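PDB 6KUN: 2-oxoglutarate-dependent dioxygenase DAO from Oryza sativa subsp. indica, which probably catalyses the irreversible oxidation of the auxin indole-3-acetic acid to inactive 2-oxoindole-3-acetic acid, using 2-oxoglutarate and iron(II). Local coordinates for residues D62-N67 with L85-G90; Q147-Q152 with Q220-G225; L191-P196 with E200-D205. One frame throughout, in Å; residues are numbered along the deposited sequence.

Contact 1 (D62-N67 with L85-G90); sequences DAKRRN and LYEAFG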
ATOM      1  N   ASP B  62     -12.840  -1.568 -25.058  1.00 37.50           N
ATOM      2  CA  ASP B  62     -12.329  -1.095 -26.338  1.00 40.57           C
ATOM      3  C   ASP B  62     -10.938  -0.467 -26.193  1.00 39.10           C
ATOM      4  O   ASP B  62     -10.071  -0.679 -27.047  1.00 39.87           O
ATOM      5  CB  ASP B  62     -13.307  -0.118 -26.991  1.00 43.45           C
ATOM      6  CG  ASP B  62     -13.438   1.162 -26.249  1.00 38.67           C
ATOM      7  OD1 ASP B  62     -13.869   1.140 -25.080  1.00 47.45           O
ATOM      8  OD2 ASP B  62     -13.110   2.190 -26.849  1.00 45.01           O
ATOM      9  N   ALA B  63     -10.687   0.299 -25.127  1.00 28.33           N
ATOM     10  CA  ALA B  63      -9.342   0.844 -24.965  1.00 31.49           C
ATOM     11  C   ALA B  63      -8.318  -0.288 -24.773  1.00 24.79           C
ATOM     12  O   ALA B  63      -7.202  -0.227 -25.301  1.00 28.33           O
ATOM     13  CB  ALA B  63      -9.318   1.825 -23.791  1.00 34.20           C
ATOM     14  N   LYS B  64      -8.692  -1.343 -24.050  1.00 28.60           N
ATOM     15  CA  LYS B  64      -7.782  -2.478 -23.876  1.00 34.84           C
ATOM     16  C   LYS B  64      -7.482  -3.166 -25.202  1.00 35.71           C
ATOM     17  O   LYS B  64      -6.324  -3.538 -25.475  1.00 30.49           O
ATOM     18  CB  LYS B  64      -8.372  -3.452 -22.844  1.00 39.31           C
ATOM     19  CG  LYS B  64      -8.647  -2.729 -21.533  1.00 28.04           C
ATOM     20  CD  LYS B  64      -8.466  -3.547 -20.247  1.00 41.51           C
ATOM     21  CE  LYS B  64      -9.775  -4.007 -19.679  1.00 36.33           C
ATOM     22  NZ  LYS B  64      -9.704  -4.547 -18.290  1.00 33.75           N
ATOM     23  N   ARG B  65      -8.484  -3.306 -26.070  1.00 29.87           N
ATOM     24  CA  ARG B  65      -8.226  -3.912 -27.377  1.00 23.93           C
ATOM     25  C   ARG B  65      -7.359  -3.012 -28.255  1.00 18.11           C
ATOM     26  O   ARG B  65      -6.507  -3.491 -29.012  1.00 24.97           O
ATOM     27  CB  ARG B  65      -9.545  -4.215 -28.089  1.00 46.51           C
ATOM     28  CG  ARG B  65      -9.757  -5.697 -28.407  1.00 64.40           C
ATOM     29  CD  ARG B  65      -9.738  -5.985 -29.904  1.00 76.20           C
ATOM     30  NE  ARG B  65     -10.994  -5.625 -30.558  1.00 92.71           N
ATOM     31  CZ  ARG B  65     -12.161  -6.235 -30.347  1.00 89.23           C
ATOM     32  NH1 ARG B  65     -12.247  -7.235 -29.475  1.00 77.85           N
ATOM     33  NH2 ARG B  65     -13.247  -5.834 -31.001  1.00 87.02           N
ATOM     34  N   ARG B  66      -7.569  -1.697 -28.184  1.00 23.66           N
ATOM     35  CA  ARG B  66      -6.648  -0.816 -28.895  1.00 17.57           C
ATOM     36  C   ARG B  66      -5.209  -0.927 -28.387  1.00 21.95           C
ATOM     37  O   ARG B  66      -4.283  -0.473 -29.075  1.00 31.25           O
ATOM     38  CB  ARG B  66      -7.148   0.620 -28.786  1.00 22.86           C
ATOM     39  CG  ARG B  66      -8.459   0.847 -29.582  1.00 46.87           C
ATOM     40  CD  ARG B  66      -8.736   2.304 -29.868  1.00 52.35           C
ATOM     41  NE  ARG B  66      -8.983   3.088 -28.661  1.00 77.42           N
ATOM     42  CZ  ARG B  66     -10.076   2.993 -27.910  1.00 75.86           C
ATOM     43  NH1 ARG B  66     -11.033   2.127 -28.236  1.00 81.15           N
ATOM     44  NH2 ARG B  66     -10.212   3.753 -26.824  1.00 41.65           N
ATOM     45  N   ASN B  67      -4.998  -1.554 -27.233  1.00 30.94           N
ATOM     46  CA  ASN B  67      -3.660  -1.744 -26.701  1.00 22.60           C
ATOM     47  C   ASN B  67      -3.083  -3.100 -27.029  1.00 27.26           C
ATOM     48  O   ASN B  67      -1.990  -3.424 -26.561  1.00 27.16           O
ATOM     49  CB  ASN B  67      -3.706  -1.531 -25.180  1.00 25.51           C
ATOM     50  CG  ASN B  67      -3.711  -0.069 -24.836  1.00 20.85           C
ATOM     51  OD1 ASN B  67      -2.889   0.701 -25.355  1.00 28.59           O
ATOM     52  ND2 ASN B  67      -4.614   0.332 -23.937  1.00 26.70           N
ATOM     53  N   LEU B  85      -9.534 -16.000 -15.956  1.00 41.98           N
ATOM     54  CA  LEU B  85      -9.631 -14.913 -15.057  1.00 44.59           C
ATOM     55  C   LEU B  85      -8.404 -13.964 -15.181  1.00 44.73           C
ATOM     56  O   LEU B  85      -8.299 -13.001 -14.474  1.00 31.35           O
ATOM     57  CB  LEU B  85      -9.782 -15.421 -13.644  1.00 48.41           C
ATOM     58  CG  LEU B  85     -10.956 -16.269 -13.140  1.00 45.34           C
ATOM     59  CD1 LEU B  85     -10.884 -16.403 -11.640  1.00 41.82           C
ATOM     60  CD2 LEU B  85     -12.307 -15.762 -13.566  1.00 42.06           C
ATOM     61  N   TYR B  86      -7.502 -14.271 -16.100  1.00 44.71           N
ATOM     62  CA  TYR B  86      -6.215 -13.604 -16.239  1.00 37.00           C
ATOM     63  C   TYR B  86      -6.222 -12.666 -17.434  1.00 37.40           C
ATOM     64  O   TYR B  86      -6.696 -13.033 -18.510  1.00 35.51           O
ATOM     65  CB  TYR B  86      -5.104 -14.644 -16.384  1.00 30.94           C
ATOM     66  CG  TYR B  86      -3.729 -14.083 -16.677  1.00 36.52           C
ATOM     67  CD1 TYR B  86      -3.043 -13.336 -15.724  1.00 34.68           C
ATOM     68  CD2 TYR B  86      -3.107 -14.310 -17.891  1.00 37.13           C
ATOM     69  CE1 TYR B  86      -1.792 -12.829 -15.978  1.00 34.88           C
ATOM     70  CE2 TYR B  86      -1.837 -13.804 -18.153  1.00 45.08           C
ATOM     71  CZ  TYR B  86      -1.191 -13.063 -17.185  1.00 43.28           C
ATOM     72  OH  TYR B  86       0.061 -12.546 -17.398  1.00 46.69           O
ATOM     73  N   GLU B  87      -5.738 -11.443 -17.224  1.00 29.83           N
ATOM     74  CA  GLU B  87      -5.490 -10.492 -18.301  1.00 25.92           C
ATOM     75  C   GLU B  87      -4.189  -9.768 -17.981  1.00 25.20           C
ATOM     76  O   GLU B  87      -3.734  -9.749 -16.836  1.00 22.22           O
ATOM     77  CB  GLU B  87      -6.657  -9.520 -18.500  1.00 32.14           C
ATOM     78  CG  GLU B  87      -6.817  -8.459 -17.435  1.00 37.55           C
ATOM     79  CD  GLU B  87      -8.144  -7.707 -17.562  1.00 40.27           C
ATOM     80  OE1 GLU B  87      -8.989  -7.848 -16.646  1.00 30.95           O
ATOM     81  OE2 GLU B  87      -8.358  -6.977 -18.574  1.00 36.46           O
ATOM     82  N   ALA B  88      -3.582  -9.191 -19.004  1.00 22.65           N
ATOM     83  CA  ALA B  88      -2.255  -8.654 -18.791  1.00 29.06           C
ATOM     84  C   ALA B  88      -1.867  -7.704 -19.906  1.00 26.84           C
ATOM     85  O   ALA B  88      -2.497  -7.657 -20.966  1.00 22.83           O
ATOM     86  CB  ALA B  88      -1.218  -9.779 -18.690  1.00 26.17           C
ATOM     87  N   PHE B  89      -0.816  -6.931 -19.616  1.00 20.22           N
ATOM     88  CA  PHE B  89      -0.095  -6.109 -20.579  1.00 13.07           C
ATOM     89  C   PHE B  89       1.344  -6.569 -20.532  1.00 21.36           C
ATOM     90  O   PHE B  89       1.938  -6.602 -19.439  1.00 25.60           O
ATOM     91  CB  PHE B  89      -0.137  -4.606 -20.220  1.00 19.91           C
ATOM     92  CG  PHE B  89      -1.490  -3.976 -20.317  1.00 27.29           C
ATOM     93  CD1 PHE B  89      -2.409  -4.093 -19.285  1.00 23.44           C
ATOM     94  CD2 PHE B  89      -1.807  -3.174 -21.413  1.00 27.15           C
ATOM     95  CE1 PHE B  89      -3.649  -3.456 -19.353  1.00 23.32           C
ATOM     96  CE2 PHE B  89      -3.038  -2.537 -21.500  1.00 20.87           C
ATOM     97  CZ  PHE B  89      -3.958  -2.667 -20.480  1.00 20.59           C
ATOM     98  N   GLY B  90       1.895  -6.941 -21.676  1.00 21.23           N
ATOM     99  CA  GLY B  90       3.270  -7.387 -21.768  1.00 18.94           C
ATOM    100  C   GLY B  90       4.073  -6.563 -22.749  1.00 19.70           C
ATOM    101  O   GLY B  90       3.546  -6.103 -23.775  1.00 20.97           O
TER

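Contact 2 (Q147-Q152 with Q220-G225); sequences QDWPCQ and QAWSNG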
ATOM      1  N   GLN B 147      23.262  -6.081 -18.899  1.00 25.99           N
ATOM      2  CA  GLN B 147      22.530  -4.897 -19.344  1.00 31.50           C
ATOM      3  C   GLN B 147      21.739  -5.129 -20.636  1.00 24.17           C
ATOM      4  O   GLN B 147      20.671  -4.530 -20.818  1.00 28.08           O
ATOM      5  CB  GLN B 147      23.520  -3.740 -19.520  1.00 36.98           C
ATOM      6  CG  GLN B 147      22.891  -2.437 -19.941  1.00 62.66           C
ATOM      7  CD  GLN B 147      21.889  -1.916 -18.929  1.00 71.33           C
ATOM      8  OE1 GLN B 147      21.965  -2.217 -17.741  1.00 68.64           O
ATOM      9  NE2 GLN B 147      20.931  -1.126 -19.407  1.00 68.04           N
ATOM     10  N   ASP B 148      22.213  -5.986 -21.541  1.00 22.69           N
ATOM     11  CA  ASP B 148      21.558  -6.065 -22.843  1.00 26.11           C
ATOM     12  C   ASP B 148      20.830  -7.386 -23.065  1.00 22.24           C
ATOM     13  O   ASP B 148      20.346  -7.664 -24.173  1.00 28.60           O
ATOM     14  CB  ASP B 148      22.576  -5.825 -23.960  1.00 40.72           C
ATOM     15  CG  ASP B 148      23.403  -7.045 -24.260  1.00 59.90           C
ATOM     16  OD1 ASP B 148      23.824  -7.743 -23.323  1.00 63.47           O
ATOM     17  OD2 ASP B 148      23.628  -7.304 -25.462  1.00 87.81           O
ATOM     18  N   TRP B 149      20.747  -8.227 -22.037  1.00 19.57           N
ATOM     19  CA  TRP B 149      19.945  -9.429 -22.143  1.00 19.36           C
ATOM     20  C   TRP B 149      18.481  -9.040 -22.391  1.00 16.81           C
ATOM     21  O   TRP B 149      17.932  -8.218 -21.646  1.00 23.83           O
ATOM     22  CB  TRP B 149      20.051 -10.254 -20.862  1.00 26.59           C
ATOM     23  CG  TRP B 149      21.335 -10.999 -20.649  1.00 20.21           C
ATOM     24  CD1 TRP B 149      22.592 -10.632 -21.035  1.00 22.39           C
ATOM     25  CD2 TRP B 149      21.469 -12.241 -19.934  1.00 14.91           C
ATOM     26  NE1 TRP B 149      23.507 -11.593 -20.625  1.00 21.63           N
ATOM     27  CE2 TRP B 149      22.833 -12.601 -19.975  1.00 21.11           C
ATOM     28  CE3 TRP B 149      20.557 -13.118 -19.335  1.00 16.84           C
ATOM     29  CZ2 TRP B 149      23.307 -13.758 -19.386  1.00 25.50           C
ATOM     30  CZ3 TRP B 149      21.044 -14.283 -18.766  1.00 16.11           C
ATOM     31  CH2 TRP B 149      22.393 -14.581 -18.786  1.00 27.53           C
ATOM     32  N   PRO B 150      17.807  -9.656 -23.359  1.00 20.48           N
ATOM     33  CA  PRO B 150      16.368  -9.429 -23.513  1.00 20.82           C
ATOM     34  C   PRO B 150      15.579  -9.665 -22.234  1.00 21.58           C
ATOM     35  O   PRO B 150      15.870 -10.575 -21.442  1.00 18.95           O
ATOM     36  CB  PRO B 150      15.979 -10.413 -24.619  1.00 25.68           C
ATOM     37  CG  PRO B 150      17.205 -10.433 -25.499  1.00 23.78           C
ATOM     38  CD  PRO B 150      18.342 -10.473 -24.467  1.00 26.71           C
ATOM     39  N   CYS B 151      14.540  -8.837 -22.057  1.00 18.40           N
ATOM     40  CA  CYS B 151      13.667  -8.875 -20.885  1.00 21.05           C
ATOM     41  C   CYS B 151      12.221  -8.778 -21.329  1.00 17.58           C
ATOM     42  O   CYS B 151      11.906  -8.187 -22.367  1.00 22.28           O
ATOM     43  CB  CYS B 151      13.942  -7.725 -19.899  1.00 17.83           C
ATOM     44  SG  CYS B 151      15.514  -7.825 -18.987  1.00 20.64           S
ATOM     45  N   GLN B 152      11.335  -9.368 -20.531  1.00 14.71           N
ATOM     46  CA  GLN B 152       9.894  -9.153 -20.671  1.00 23.48           C
ATOM     47  C   GLN B 152       9.334  -8.485 -19.410  1.00 20.11           C
ATOM     48  O   GLN B 152       9.629  -8.902 -18.285  1.00 18.09           O
ATOM     49  CB  GLN B 152       9.171 -10.475 -20.965  1.00 20.76           C
ATOM     50  CG  GLN B 152       7.621 -10.369 -20.875  1.00 35.16           C
ATOM     51  CD  GLN B 152       6.888 -10.620 -22.183  1.00 57.01           C
ATOM     52  OE1 GLN B 152       7.503 -10.894 -23.218  1.00 82.83           O
ATOM     53  NE2 GLN B 152       5.566 -10.525 -22.146  1.00 55.76           N
ATOM     54  N   GLN B 220      19.277 -22.015 -13.634  1.00 20.10           N
ATOM     55  CA  GLN B 220      19.798 -23.328 -13.247  1.00 18.68           C
ATOM     56  C   GLN B 220      20.828 -23.814 -14.256  1.00 25.77           C
ATOM     57  O   GLN B 220      21.846 -24.380 -13.882  1.00 22.87           O
ATOM     58  CB  GLN B 220      18.629 -24.310 -13.120  1.00 18.08           C
ATOM     59  CG  GLN B 220      18.906 -25.810 -13.349  1.00 16.32           C
ATOM     60  CD  GLN B 220      19.600 -26.496 -12.181  1.00 24.10           C
ATOM     61  OE1 GLN B 220      19.766 -25.924 -11.083  1.00 27.68           O
ATOM     62  NE2 GLN B 220      20.038 -27.716 -12.425  1.00 19.46           N
ATOM     63  N   ALA B 221      20.598 -23.576 -15.541  1.00 22.43           N
ATOM     64  CA  ALA B 221      21.510 -24.075 -16.563  1.00 20.94           C
ATOM     65  C   ALA B 221      22.767 -23.209 -16.659  1.00 20.96           C
ATOM     66  O   ALA B 221      23.889 -23.722 -16.675  1.00 20.54           O
ATOM     67  CB  ALA B 221      20.801 -24.187 -17.921  1.00 17.57           C
ATOM     68  N   TRP B 222      22.615 -21.899 -16.695  1.00 22.76           N
ATOM     69  CA  TRP B 222      23.761 -21.000 -16.719  1.00 23.12           C
ATOM     70  C   TRP B 222      24.646 -21.166 -15.494  1.00 28.79           C
ATOM     71  O   TRP B 222      25.864 -20.956 -15.568  1.00 22.21           O
ATOM     72  CB  TRP B 222      23.244 -19.569 -16.814  1.00 22.05           C
ATOM     73  CG  TRP B 222      24.266 -18.502 -16.779  1.00 24.60           C
ATOM     74  CD1 TRP B 222      24.834 -17.868 -17.865  1.00 29.50           C
ATOM     75  CD2 TRP B 222      24.803 -17.892 -15.627  1.00 23.53           C
ATOM     76  NE1 TRP B 222      25.724 -16.924 -17.425  1.00 29.80           N
ATOM     77  CE2 TRP B 222      25.712 -16.907 -16.054  1.00 28.32           C
ATOM     78  CE3 TRP B 222      24.603 -18.073 -14.252  1.00 28.13           C
ATOM     79  CZ2 TRP B 222      26.418 -16.120 -15.166  1.00 31.17           C
ATOM     80  CZ3 TRP B 222      25.293 -17.285 -13.378  1.00 28.30           C
ATOM     81  CH2 TRP B 222      26.202 -16.327 -13.833  1.00 30.66           C
ATOM     82  N   SER B 223      24.069 -21.520 -14.356  1.00 19.57           N
ATOM     83  CA  SER B 223      24.856 -21.629 -13.131  1.00 22.88           C
ATOM     84  C   SER B 223      25.465 -23.019 -12.955  1.00 23.95           C
ATOM     85  O   SER B 223      26.024 -23.312 -11.904  1.00 22.66           O
ATOM     86  CB  SER B 223      23.995 -21.277 -11.937  1.00 16.59           C
ATOM     87  OG  SER B 223      23.076 -22.317 -11.664  1.00 30.04           O
ATOM     88  N   ASN B 224      25.327 -23.862 -13.963  1.00 21.42           N
ATOM     89  CA  ASN B 224      25.756 -25.247 -13.930  1.00 26.02           C
ATOM     90  C   ASN B 224      25.137 -26.020 -12.789  1.00 28.64           C
ATOM     91  O   ASN B 224      25.810 -26.805 -12.136  1.00 23.31           O
ATOM     92  CB  ASN B 224      27.271 -25.379 -13.858  1.00 24.66           C
ATOM     93  CG  ASN B 224      27.714 -26.758 -14.260  1.00 38.31           C
ATOM     94  OD1 ASN B 224      27.234 -27.296 -15.242  1.00 29.14           O
ATOM     95  ND2 ASN B 224      28.550 -27.369 -13.437  1.00 34.40           N
ATOM     96  N   GLY B 225      23.868 -25.776 -12.525  1.00 29.48           N
ATOM     97  CA  GLY B 225      23.178 -26.481 -11.468  1.00 24.57           C
ATOM     98  C   GLY B 225      23.247 -25.843 -10.100  1.00 30.15           C
ATOM     99  O   GLY B 225      22.626 -26.360  -9.173  1.00 30.23           O
TER

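Contact 3 (L191-P196 with E200-D205); sequences LEVLDP and EFVPVD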
ATOM      1  N   LEU B 191       0.958 -16.038  -3.817  1.00 29.74           N
ATOM      2  CA  LEU B 191       2.155 -16.659  -4.373  1.00 28.10           C
ATOM      3  C   LEU B 191       2.689 -17.682  -3.388  1.00 28.18           C
ATOM      4  O   LEU B 191       2.800 -17.418  -2.186  1.00 29.78           O
ATOM      5  CB  LEU B 191       3.237 -15.626  -4.689  1.00 37.73           C
ATOM      6  CG  LEU B 191       4.532 -16.194  -5.286  1.00 33.73           C
ATOM      7  CD1 LEU B 191       4.399 -16.866  -6.640  1.00 31.61           C
ATOM      8  CD2 LEU B 191       5.580 -15.093  -5.374  1.00 36.98           C
ATOM      9  N   GLU B 192       3.029 -18.857  -3.907  1.00 24.46           N
ATOM     10  CA  GLU B 192       3.583 -19.927  -3.095  1.00 22.67           C
ATOM     11  C   GLU B 192       4.748 -20.521  -3.877  1.00 18.35           C
ATOM     12  O   GLU B 192       4.700 -20.609  -5.114  1.00 23.35           O
ATOM     13  CB  GLU B 192       2.518 -20.987  -2.804  1.00 24.90           C
ATOM     14  CG  GLU B 192       1.318 -20.499  -1.957  1.00 33.37           C
ATOM     15  CD  GLU B 192       0.341 -21.629  -1.671  1.00 41.85           C
ATOM     16  OE1 GLU B 192       0.476 -22.698  -2.304  1.00 42.23           O
ATOM     17  OE2 GLU B 192      -0.558 -21.450  -0.816  1.00 48.63           O
ATOM     18  N   VAL B 193       5.789 -20.878  -3.167  1.00 24.78           N
ATOM     19  CA  VAL B 193       6.955 -21.523  -3.771  1.00 23.82           C
ATOM     20  C   VAL B 193       7.192 -22.871  -3.102  1.00 23.92           C
ATOM     21  O   VAL B 193       6.952 -23.054  -1.905  1.00 26.26           O
ATOM     22  CB  VAL B 193       8.218 -20.646  -3.649  1.00 22.85           C
ATOM     23  CG1 VAL B 193       7.990 -19.294  -4.349  1.00 27.02           C
ATOM     24  CG2 VAL B 193       8.550 -20.460  -2.193  1.00 26.77           C
ATOM     25  N   LEU B 194       7.673 -23.812  -3.898  1.00 29.14           N
ATOM     26  CA  LEU B 194       8.042 -25.134  -3.423  1.00 29.86           C
ATOM     27  C   LEU B 194       9.413 -25.059  -2.783  1.00 23.17           C
ATOM     28  O   LEU B 194      10.434 -25.108  -3.474  1.00 27.12           O
ATOM     29  CB  LEU B 194       8.050 -26.118  -4.584  1.00 39.65           C
ATOM     30  CG  LEU B 194       8.055 -27.584  -4.182  1.00 45.18           C
ATOM     31  CD1 LEU B 194       9.155 -27.931  -3.223  1.00 40.09           C
ATOM     32  CD2 LEU B 194       6.711 -27.898  -3.547  1.00 52.77           C
ATOM     33  N   ASP B 195       9.423 -24.943  -1.447  1.00 32.42           N
ATOM     34  CA  ASP B 195      10.640 -24.806  -0.676  1.00 47.01           C
ATOM     35  C   ASP B 195      11.371 -26.146  -0.697  1.00 59.51           C
ATOM     36  O   ASP B 195      10.825 -27.156  -0.225  1.00 42.64           O
ATOM     37  CB  ASP B 195      10.253 -24.344   0.737  1.00 36.83           C
ATOM     38  CG  ASP B 195      11.466 -23.975   1.583  1.00 51.44           C
ATOM     39  OD1 ASP B 195      12.463 -24.720   1.517  1.00 49.06           O
ATOM     40  OD2 ASP B 195      11.418 -22.938   2.284  1.00 62.50           O
ATOM     41  N   PRO B 196      12.569 -26.222  -1.287  1.00 55.46           N
ATOM     42  CA  PRO B 196      13.287 -27.507  -1.291  1.00 66.70           C
ATOM     43  C   PRO B 196      13.356 -28.173   0.066  1.00 61.06           C
ATOM     44  O   PRO B 196      13.098 -29.375   0.157  1.00 64.44           O
ATOM     45  CB  PRO B 196      14.668 -27.106  -1.840  1.00 89.48           C
ATOM     46  CG  PRO B 196      14.315 -26.014  -2.825  1.00 93.25           C
ATOM     47  CD  PRO B 196      13.331 -25.190  -2.019  1.00 82.17           C
ATOM     48  N   GLU B 200       6.747 -28.975   0.562  1.00 50.06           N
ATOM     49  CA  GLU B 200       5.391 -28.518   0.534  1.00 50.18           C
ATOM     50  C   GLU B 200       5.535 -27.087   0.019  1.00 40.19           C
ATOM     51  O   GLU B 200       6.612 -26.472   0.077  1.00 23.79           O
ATOM     52  CB  GLU B 200       4.364 -28.662   1.696  1.00 68.59           C
ATOM     53  CG  GLU B 200       4.143 -30.120   2.302  1.00 79.67           C
ATOM     54  CD  GLU B 200       3.219 -30.182   3.566  1.00 89.72           C
ATOM     55  OE1 GLU B 200       2.370 -31.097   3.664  1.00 92.20           O
ATOM     56  OE2 GLU B 200       3.350 -29.322   4.469  1.00 92.39           O
ATOM     57  N   PHE B 201       4.474 -26.548  -0.537  1.00 39.74           N
ATOM     58  CA  PHE B 201       4.466 -25.149  -0.953  1.00 37.28           C
ATOM     59  C   PHE B 201       4.303 -24.257   0.265  1.00 38.75           C
ATOM     60  O   PHE B 201       3.576 -24.589   1.198  1.00 46.54           O
ATOM     61  CB  PHE B 201       3.361 -24.926  -1.986  1.00 27.80           C
ATOM     62  CG  PHE B 201       3.676 -25.542  -3.321  1.00 31.03           C
ATOM     63  CD1 PHE B 201       3.352 -26.860  -3.558  1.00 36.83           C
ATOM     64  CD2 PHE B 201       4.351 -24.834  -4.307  1.00 44.69           C
ATOM     65  CE1 PHE B 201       3.675 -27.472  -4.753  1.00 36.38           C
ATOM     66  CE2 PHE B 201       4.680 -25.444  -5.522  1.00 43.67           C
ATOM     67  CZ  PHE B 201       4.344 -26.769  -5.735  1.00 41.26           C
ATOM     68  N   VAL B 202       5.059 -23.163   0.289  1.00 35.86           N
ATOM     69  CA  VAL B 202       5.000 -22.191   1.377  1.00 31.36           C
ATOM     70  C   VAL B 202       4.636 -20.832   0.796  1.00 41.49           C
ATOM     71  O   VAL B 202       5.132 -20.459  -0.282  1.00 30.00           O
ATOM     72  CB  VAL B 202       6.331 -22.109   2.134  1.00 39.17           C
ATOM     73  CG1 VAL B 202       6.675 -23.470   2.708  1.00 40.07           C
ATOM     74  CG2 VAL B 202       7.414 -21.603   1.210  1.00 40.11           C
ATOM     75  N   PRO B 203       3.783 -20.059   1.464  1.00 37.17           N
ATOM     76  CA  PRO B 203       3.364 -18.787   0.877  1.00 28.08           C
ATOM     77  C   PRO B 203       4.496 -17.778   0.902  1.00 24.84           C
ATOM     78  O   PRO B 203       5.360 -17.777   1.777  1.00 31.42           O
ATOM     79  CB  PRO B 203       2.190 -18.351   1.759  1.00 44.96           C
ATOM     80  CG  PRO B 203       1.718 -19.631   2.413  1.00 40.74           C
ATOM     81  CD  PRO B 203       2.958 -20.441   2.620  1.00 38.89           C
ATOM     82  N   VAL B 204       4.509 -16.935  -0.128  1.00 27.84           N
ATOM     83  CA  VAL B 204       5.376 -15.769  -0.106  1.00 40.69           C
ATOM     84  C   VAL B 204       4.415 -14.612   0.149  1.00 56.57           C
ATOM     85  O   VAL B 204       3.863 -14.018  -0.799  1.00 45.20           O
ATOM     86  CB  VAL B 204       6.178 -15.631  -1.418  1.00 47.36           C
ATOM     87  CG1 VAL B 204       7.178 -14.509  -1.276  1.00 50.37           C
ATOM     88  CG2 VAL B 204       6.877 -16.951  -1.709  1.00 37.76           C
ATOM     89  N   ASP B 205       4.131 -14.362   1.413  1.00 74.34           N
ATOM     90  CA  ASP B 205       3.181 -13.326   1.772  1.00 80.19           C
ATOM     91  C   ASP B 205       3.728 -11.969   1.351  1.00 78.10           C
ATOM     92  O   ASP B 205       4.921 -11.697   1.529  1.00 78.17           O
ATOM     93  CB  ASP B 205       2.907 -13.360   3.276  1.00 72.03           C
ATOM     94  CG  ASP B 205       2.087 -14.568   3.681  1.00 69.52           C
ATOM     95  OD1 ASP B 205       1.084 -14.846   2.989  1.00 78.23           O
ATOM     96  OD2 ASP B 205       2.448 -15.250   4.663  1.00 63.19           O
TER

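Contact 1 (D62-N67 with L85-G90)
Lys64 and Glu87 meet because both side chains are turned to a common point: the lysine leaves with CG anti to its carbonyl carbon and then bends at chi2 and again at chi3 (-102°), while Glu87 CG stands between its own backbone N and carbonyl carbon (chi1 73°) and the rest of its chain runs out extended. The two cross at about a right angle. Lys64 NZ gives a salt-bridging hydrogen bond to Glu87 OE2 at 2.8 Å, arriving on the syn side but 33° out of the carboxylate plane. Lys64 CE passes 3.5 Å from Glu87 OE2.

The ammonium group also bonds to Phe57 O, and Tyr76 OH shares Glu87 OE2. Glu87 OE1 is taken by Arg157 and Asn159, so the buried carboxylate has two cationic partners and is probably held as an anion. A methionine in place of Lys64 would probably leave Phe57 O without this donor and Glu87 OE2 without its cation.

Further along, Asn67 CB comes to the edge of the Phe89 ring, near its plane, 3.9 Å from Phe89 CE2. The amide oxygen of Asn67 is bonded to Asp108 N; the Phe89 ring packs edge-to-face with Phe57. The contact thus fastens helix 61-66 of the N-terminal region to strand 86-92, which lies between strands 75-77 and 151-158 in the larger sheet of the jelly-roll fold.

Contact 2 (Q147-Q152 with Q220-G225)
A buried aromatic cluster beside the jelly-roll sheets joins the loop leading into strand 151-158 to the last turn of helix 217-222, through a T-shaped pair between Trp149 and Trp222. The edge of the Trp149 six-membered ring is directed at the face of the Trp222 five-membered ring, with the planes at 77° and the two ring centroids 5.8 Å apart. The closest atoms are Trp149 CH2, at the far end of its indole, and Trp222 CD1, 4.2 Å away. The backbones stay well apart, 13.3 Å between Trp149 CA and Trp222 CA, and the gap is spanned mainly by Trp149, whose benzo end reaches the five-membered ring of Trp222, near the base of that side chain. Trp222 CG lies anti to its backbone N (chi1 177°), which carries the ring out from the helix toward the loop. Within 147-152, Asp148 OD1 lies in the plane of the Trp149 ring, at the edge of its pyrrole part.

Just past Trp222 the helix is closed by a Schellman motif: Gly225 N bonds to Gln220 O at 2.8 Å, and Asn224 N to Ala221 O at 3.1 Å. Asn224 is the C-prime residue, with positive phi (56°). A side chain at Gly225 would collide with Asn224 O at these backbone angles. The Asn224 side chain ties the turn to a later part of the chain, accepting from Arg271 N through OD1 and donating to Leu263 O through ND2.

Phe178 packs edge-to-face with both tryptophans, and Phe146 does so with Trp149. The side chain of Trp149 lies about 12 Å from that of Asp175, a predicted iron ligand.

Contact 3 (L191-P196 with E200-D205)
Strands 191-194 and 201-203 form an antiparallel beta hairpin, their axes 4.4 Å apart at closest and their directions 143° apart, with Val193 and Val202 as the hydrogen-bonded pair. Val193 N donates to Val202 O at 3.0 Å and Val202 N to Val193 O at 2.9 Å; Val204 N adds a bond of 2.7 Å to Leu191 O.

Glu192, Leu194, Phe201 and Pro203 share one face. There Leu194, its CG anti to the backbone N (chi1 -165°), lays CD2 over the centre of the Phe201 ring in a CH-pi contact, 3.4 Å from the centroid and 15° off the normal. Glu192 OE1 comes 3.7 Å from Phe201 CB. On the face carrying Val193 and Val202, the branches Val193 CG2 and Val202 CG2 meet at 3.8 Å, and Val193 CG1 touches Val204 CG2 at 3.7 Å. Val193 also packs on His232, a predicted iron ligand.

Arg233 of the adjoining strand makes a salt bridge to Glu192 OE1 and a cation-pi contact with Phe201. The buried Glu192 carboxylate therefore has a countercharge, which probably helps keep it ionised, whereas the contacts between the valines themselves are purely apolar.

Overall arrangement
Strand 86-92 of contact 1 lies in the larger sheet and the hairpin of contact 3 in the smaller one; the contact centres are 29 Å apart, the nearest atoms about 12 Å. Contacts 1 and 2, with centres 28 Å apart on opposite sides of the chain's centre, touch through neighbouring strands 86-92 and 151-158, where Gly90 CA lies 3.9 Å from Gln152 NE2. Contact 3 lies in sequence between the two segments of contact 2, about 10 Å away at the nearest atoms. It comes closest to the active site: the Leu191 side chain is about 5 Å from bound 2-oxoglutarate, that of Glu87 about 11 Å. The Trp149 side chain is about 14 Å from bound indole-3-acetic acid.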